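Local coordinates for endoglucanase (Humicola insolens, PDB 1DYS), which hydrolyses internal beta-1,4-glucosidic linkages of cellulose as a family 6 glycoside hydrolase, contributing to the recycling of plant biomass, at residues A[137-142]-A[180-185]; A[143-148]-A[194-199]. All coordinates share one frame; numbering follows the deposited sequence.

Both contacts join the region around helix 140-146 to the end of the next parallel strand, 175-180, or to the chain after it, and their centres lie 10 Å apart. Interaction 1 sits deeper, where strands 132-136 and 175-180 end and the active-site loops begin; interaction 2 lies further out, where Met-144 and Val-145 pack on helix 190-207. Along the chain the order is 137-142, 143-148, 180-185, 194-199, with helix 150-169 lying between the first two and the last two. They meet where Ile-141 CG2 packs on Glu-199 CB, 4.1 Å away. The stretch from the proton donor Asp-139 into its helix therefore touches both the strand end at Asp-180 and helix 190-207.

Interaction 1 (A[137-142]-A[180-185]); sequences EPDAIG and DVANGG
Asp-180 reaches across to the turn of 137-142 and takes the backbone N-H of Asp-139 on its OD2, 2.9 Å from N to OD2 and almost straight at 173°. With CG anti to its own backbone N (chi1 -172°), the carboxylate lies over Pro-138, whose CA is 3.5 Å from OD2. The same oxygen also accepts from Ala-182 N in its own segment, at 2.8 Å, closing an Asx turn. The two N-H groups come to OD2 from opposite faces of the carboxylate plane, so one oxygen joins both backbones, while OD1 is held by Ser-217. Nearby, Asp-139 OD1 rests against Ala-182, 3.5 Å from its CA, and is 3.9 Å from Asp-180 OD2.

All this happens at the C-terminal ends of neighbouring parallel strands of the family 6 barrel, the edge that carries the active site. Glu-137 to Ala-140 forms a type II beta turn that puts Asp-139, a proton donor of the active site, at the N-cap position of helix 140-146, close to the other proton donor, Asp-92.

Further out, water 2 accepts from ND2 of the substrate-binding Asn-183 and donates to Asp-139 OD1, 2.7 Å from the water oxygen. Asn-183 OD1 caps the next helix by accepting from Gly-185 N, and also takes a bond from Asn-224. From the first turn of helix 140-146, Ile-141 lays CD1 against Asp-180 O, at 3.5 Å, and more loosely against Val-181 CG1; water 1 accepts from Ile-141 N at 2.9 Å.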
loop_
_atom_site.group_PDB
_atom_site.type_symbol
_atom_site.label_atom_id
_atom_site.label_comp_id
_atom_site.label_asym_id
_atom_site.label_seq_id
_atom_site.Cartn_x
_atom_site.Cartn_y
_atom_site.Cartn_z
ATOM N N GLU A 137 17.294 -4.090 0.969
ATOM C CA GLU A 137 16.162 -4.843 1.450
ATOM C C GLU A 137 16.005 -5.012 2.946
ATOM O O GLU A 137 16.259 -6.041 3.609
ATOM C CB GLU A 137 16.208 -6.250 0.790
ATOM C CG GLU A 137 16.052 -6.227 -0.730
ATOM C CD GLU A 137 14.653 -5.792 -1.212
ATOM O OE1 GLU A 137 13.725 -5.739 -0.386
ATOM O OE2 GLU A 137 14.519 -5.611 -2.422
ATOM N N PRO A 138 15.546 -3.962 3.591
ATOM C CA PRO A 138 15.257 -3.907 5.014
ATOM C C PRO A 138 14.476 -5.141 5.461
ATOM O O PRO A 138 13.529 -5.644 4.879
ATOM C CB PRO A 138 14.430 -2.635 5.223
ATOM C CG PRO A 138 14.973 -1.770 4.094
ATOM C CD PRO A 138 15.199 -2.690 2.902
ATOM N N ASP A 139 14.929 -5.723 6.566
ATOM C CA ASP A 139 14.447 -6.864 7.288
ATOM C C ASP A 139 14.513 -8.180 6.522
ATOM O O ASP A 139 13.995 -9.147 7.064
ATOM C CB ASP A 139 13.016 -6.673 7.852
ATOM C CG ASP A 139 13.027 -5.590 8.906
ATOM O OD1 ASP A 139 14.120 -5.422 9.532
ATOM O OD2 ASP A 139 11.988 -4.937 9.159
ATOM N N ALA A 140 15.027 -8.231 5.286
ATOM C CA ALA A 140 14.987 -9.510 4.552
ATOM C C ALA A 140 15.803 -10.555 5.315
ATOM O O ALA A 140 15.327 -11.654 5.470
ATOM C CB ALA A 140 15.513 -9.353 3.128
ATOM N N ILE A 141 17.027 -10.203 5.685
ATOM C CA ILE A 141 17.829 -11.212 6.440
ATOM C C ILE A 141 17.210 -11.615 7.742
ATOM O O ILE A 141 17.238 -12.796 8.140
ATOM C CB ILE A 141 19.243 -10.649 6.562
ATOM C CG1 ILE A 141 19.875 -10.684 5.165
ATOM C CG2 ILE A 141 20.100 -11.468 7.536
ATOM C CD1 ILE A 141 21.235 -10.028 5.141
ATOM N N GLY A 142 16.541 -10.707 8.457
ATOM C CA GLY A 142 15.827 -11.047 9.687
ATOM C C GLY A 142 14.804 -12.145 9.390
ATOM O O GLY A 142 14.756 -13.162 10.072
ATOM N N ASP A 180 20.904 -4.890 4.723
ATOM C CA ASP A 180 20.196 -4.662 5.989
ATOM C C ASP A 180 20.240 -5.854 6.901
ATOM O O ASP A 180 20.101 -6.974 6.420
ATOM C CB ASP A 180 18.727 -4.241 5.678
ATOM C CG ASP A 180 18.163 -3.846 7.037
ATOM O OD1 ASP A 180 18.502 -2.771 7.474
ATOM O OD2 ASP A 180 17.442 -4.637 7.650
ATOM N N VAL A 181 20.548 -5.643 8.192
ATOM C CA VAL A 181 20.516 -6.710 9.172
ATOM C C VAL A 181 19.596 -6.346 10.340
ATOM O O VAL A 181 19.794 -6.712 11.504
ATOM C CB VAL A 181 21.921 -7.140 9.652
ATOM C CG1 VAL A 181 22.761 -7.601 8.481
ATOM C CG2 VAL A 181 22.662 -5.930 10.234
ATOM N N ALA A 182 18.386 -5.850 10.033
ATOM C CA ALA A 182 17.310 -5.644 11.005
ATOM C C ALA A 182 17.723 -4.749 12.155
ATOM O O ALA A 182 18.128 -3.619 11.934
ATOM C CB ALA A 182 16.829 -7.023 11.472
ATOM N N ASN A 183 17.607 -5.202 13.414
ATOM C CA ASN A 183 18.020 -4.338 14.532
ATOM C C ASN A 183 18.520 -5.284 15.616
ATOM O O ASN A 183 18.265 -6.498 15.562
ATOM C CB ASN A 183 16.917 -3.413 15.012
ATOM C CG ASN A 183 15.828 -4.161 15.720
ATOM O OD1 ASN A 183 15.834 -4.246 16.952
ATOM N ND2 ASN A 183 14.878 -4.719 14.982
ATOM N N GLY A 184 19.140 -4.684 16.645
ATOM C CA GLY A 184 19.713 -5.550 17.695
ATOM C C GLY A 184 18.726 -6.412 18.454
ATOM O O GLY A 184 19.068 -7.504 18.914
ATOM N N GLY A 185 17.463 -6.014 18.555
ATOM C CA GLY A 185 16.420 -6.763 19.209
ATOM C C GLY A 185 16.020 -8.046 18.504
ATOM O O GLY A 185 15.423 -8.965 19.078
HETATM O O HOH W 1 18.140 -7.775 4.630
HETATM O O HOH W 2 13.961 -4.717 12.154
HETATM O O HOH W 3 17.303 -7.788 7.686
#

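Interaction 2 (A[143-148]-A[194-199]); sequences NMVTGT and EPTAQE
Val-145 turns CG1 anti to its backbone N (chi1 165°) and CG2 anti to its carbonyl carbon, and this sets its two methyls against different parts of helix 190-207. CG1 meets the ring of Pro-195, 4.0 Å from its CB. CG2 lies over the backbone, with Pro-195 O 3.7 Å away and Thr-196 CA at 3.9 Å, close to the kink where the proline nitrogen makes no bond to the preceding turn. Thr-196 OG1 stands beside the same methyl but bonds back to Lys-192 O within its own helix.

One turn along, Glu-199 bends at chi2 (35°), and its side chain crosses that of Met-144 at about a right angle. OE2 comes 3.2 Å from Met-144 SD and 3.5 Å from CG, while Glu-199 CG packs on Met-144 CB at 3.9 Å. The methionine then leads off towards helix 150-169, where it touches Gln-160 and Ile-163.

This is helix-to-helix packing on the outer layer of the barrel: no hydrogen bond crosses between 143-148 and 194-199. Leu-187 of helix 184-187 touches both Val-145 and Thr-196. The buried Glu-199 takes its polar partners from helix 150-169, where OE2 meets Arg-156 in a salt bridge and Gln-160 in a hydrogen bond. Met-144 SD has no proton to give this oxygen, and the bonds to Arg-156 and Gln-160 probably favour the charged carboxylate.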
loop_
_atom_site.group_PDB
_atom_site.type_symbol
_atom_site.label_atom_id
_atom_site.label_comp_id
_atom_site.label_asym_id
_atom_site.label_seq_id
_atom_site.Cartn_x
_atom_site.Cartn_y
_atom_site.Cartn_z
ATOM N N ASN A 143 13.983 -11.937 8.371
ATOM C CA ASN A 143 12.950 -12.895 7.977
ATOM C C ASN A 143 13.564 -14.219 7.538
ATOM O O ASN A 143 12.947 -15.277 7.754
ATOM C CB ASN A 143 12.102 -12.218 6.904
ATOM C CG ASN A 143 11.022 -11.281 7.395
ATOM O OD1 ASN A 143 9.992 -11.767 7.846
ATOM N ND2 ASN A 143 11.278 -9.987 7.276
ATOM N N MET A 144 14.751 -14.207 6.942
ATOM C CA MET A 144 15.444 -15.422 6.550
ATOM C C MET A 144 15.998 -16.209 7.737
ATOM O O MET A 144 15.847 -17.447 7.733
ATOM C CB MET A 144 16.623 -15.111 5.634
ATOM C CG MET A 144 16.436 -15.413 4.163
ATOM S SD MET A 144 17.607 -14.397 3.247
ATOM C CE MET A 144 16.557 -13.034 2.750
ATOM N N VAL A 145 16.570 -15.560 8.735
ATOM C CA VAL A 145 17.100 -16.218 9.924
ATOM C C VAL A 145 16.063 -16.779 10.878
ATOM O O VAL A 145 16.241 -17.834 11.504
ATOM C CB VAL A 145 17.966 -15.237 10.763
ATOM C CG1 VAL A 145 18.240 -15.739 12.178
ATOM C CG2 VAL A 145 19.275 -14.925 10.069
ATOM N N THR A 146 15.019 -16.025 11.168
ATOM C CA THR A 146 14.040 -16.446 12.166
ATOM C C THR A 146 12.721 -16.861 11.548
ATOM O O THR A 146 11.793 -17.267 12.248
ATOM C CB THR A 146 13.861 -15.300 13.180
ATOM O OG1 THR A 146 13.360 -14.164 12.449
ATOM C CG2 THR A 146 15.183 -14.921 13.831
ATOM N N GLY A 147 12.598 -16.769 10.226
ATOM C CA GLY A 147 11.353 -17.070 9.543
ATOM C C GLY A 147 11.122 -18.566 9.358
ATOM O O GLY A 147 11.594 -19.093 8.356
ATOM N N THR A 148 10.370 -19.195 10.247
ATOM C CA THR A 148 10.130 -20.639 10.095
ATOM C C THR A 148 8.758 -21.039 9.580
ATOM O O THR A 148 8.467 -22.242 9.483
ATOM C CB THR A 148 10.298 -21.342 11.459
ATOM O OG1 THR A 148 9.377 -20.739 12.369
ATOM C CG2 THR A 148 11.727 -21.209 11.969
ATOM N N GLU A 194 25.515 -15.505 14.875
ATOM C CA GLU A 194 26.148 -16.369 13.859
ATOM C C GLU A 194 25.211 -16.749 12.736
ATOM O O GLU A 194 25.536 -16.613 11.559
ATOM C CB GLU A 194 26.867 -17.578 14.444
ATOM C CG GLU A 194 28.131 -17.148 15.189
ATOM C CD GLU A 194 29.217 -16.583 14.292
ATOM O OE1 GLU A 194 29.138 -16.703 13.043
ATOM O OE2 GLU A 194 30.167 -16.011 14.877
ATOM N N PRO A 195 23.976 -17.106 13.025
ATOM C CA PRO A 195 22.981 -17.399 12.003
ATOM C C PRO A 195 22.849 -16.182 11.094
ATOM O O PRO A 195 22.706 -16.373 9.889
ATOM C CB PRO A 195 21.657 -17.707 12.729
ATOM C CG PRO A 195 22.199 -18.198 14.051
ATOM C CD PRO A 195 23.460 -17.391 14.363
ATOM N N THR A 196 22.986 -14.963 11.627
ATOM C CA THR A 196 22.961 -13.768 10.774
ATOM C C THR A 196 24.169 -13.677 9.870
ATOM O O THR A 196 24.102 -13.420 8.660
ATOM C CB THR A 196 22.878 -12.494 11.647
ATOM O OG1 THR A 196 21.671 -12.643 12.410
ATOM C CG2 THR A 196 22.790 -11.248 10.795
ATOM N N ALA A 197 25.375 -13.944 10.406
ATOM C CA ALA A 197 26.566 -13.928 9.568
ATOM C C ALA A 197 26.572 -14.998 8.497
ATOM O O ALA A 197 27.094 -14.778 7.408
ATOM C CB ALA A 197 27.823 -14.076 10.443
ATOM N N GLN A 198 25.986 -16.158 8.804
ATOM C CA GLN A 198 25.902 -17.269 7.869
ATOM C C GLN A 198 25.021 -16.881 6.680
ATOM O O GLN A 198 25.316 -17.170 5.524
ATOM C CB GLN A 198 25.353 -18.529 8.564
ATOM C CG GLN A 198 25.280 -19.731 7.603
ATOM C CD GLN A 198 26.709 -20.017 7.133
ATOM O OE1 GLN A 198 27.538 -20.290 8.003
ATOM N NE2 GLN A 198 27.002 -19.918 5.844
ATOM N N GLU A 199 23.908 -16.208 7.016
ATOM C CA GLU A 199 23.003 -15.730 5.962
ATOM C C GLU A 199 23.697 -14.773 5.022
ATOM O O GLU A 199 23.541 -14.874 3.792
ATOM C CB GLU A 199 21.768 -15.093 6.585
ATOM C CG GLU A 199 20.465 -15.317 5.843
ATOM C CD GLU A 199 20.299 -16.656 5.165
ATOM O OE1 GLU A 199 20.692 -17.714 5.677
ATOM O OE2 GLU A 199 19.720 -16.623 4.041
#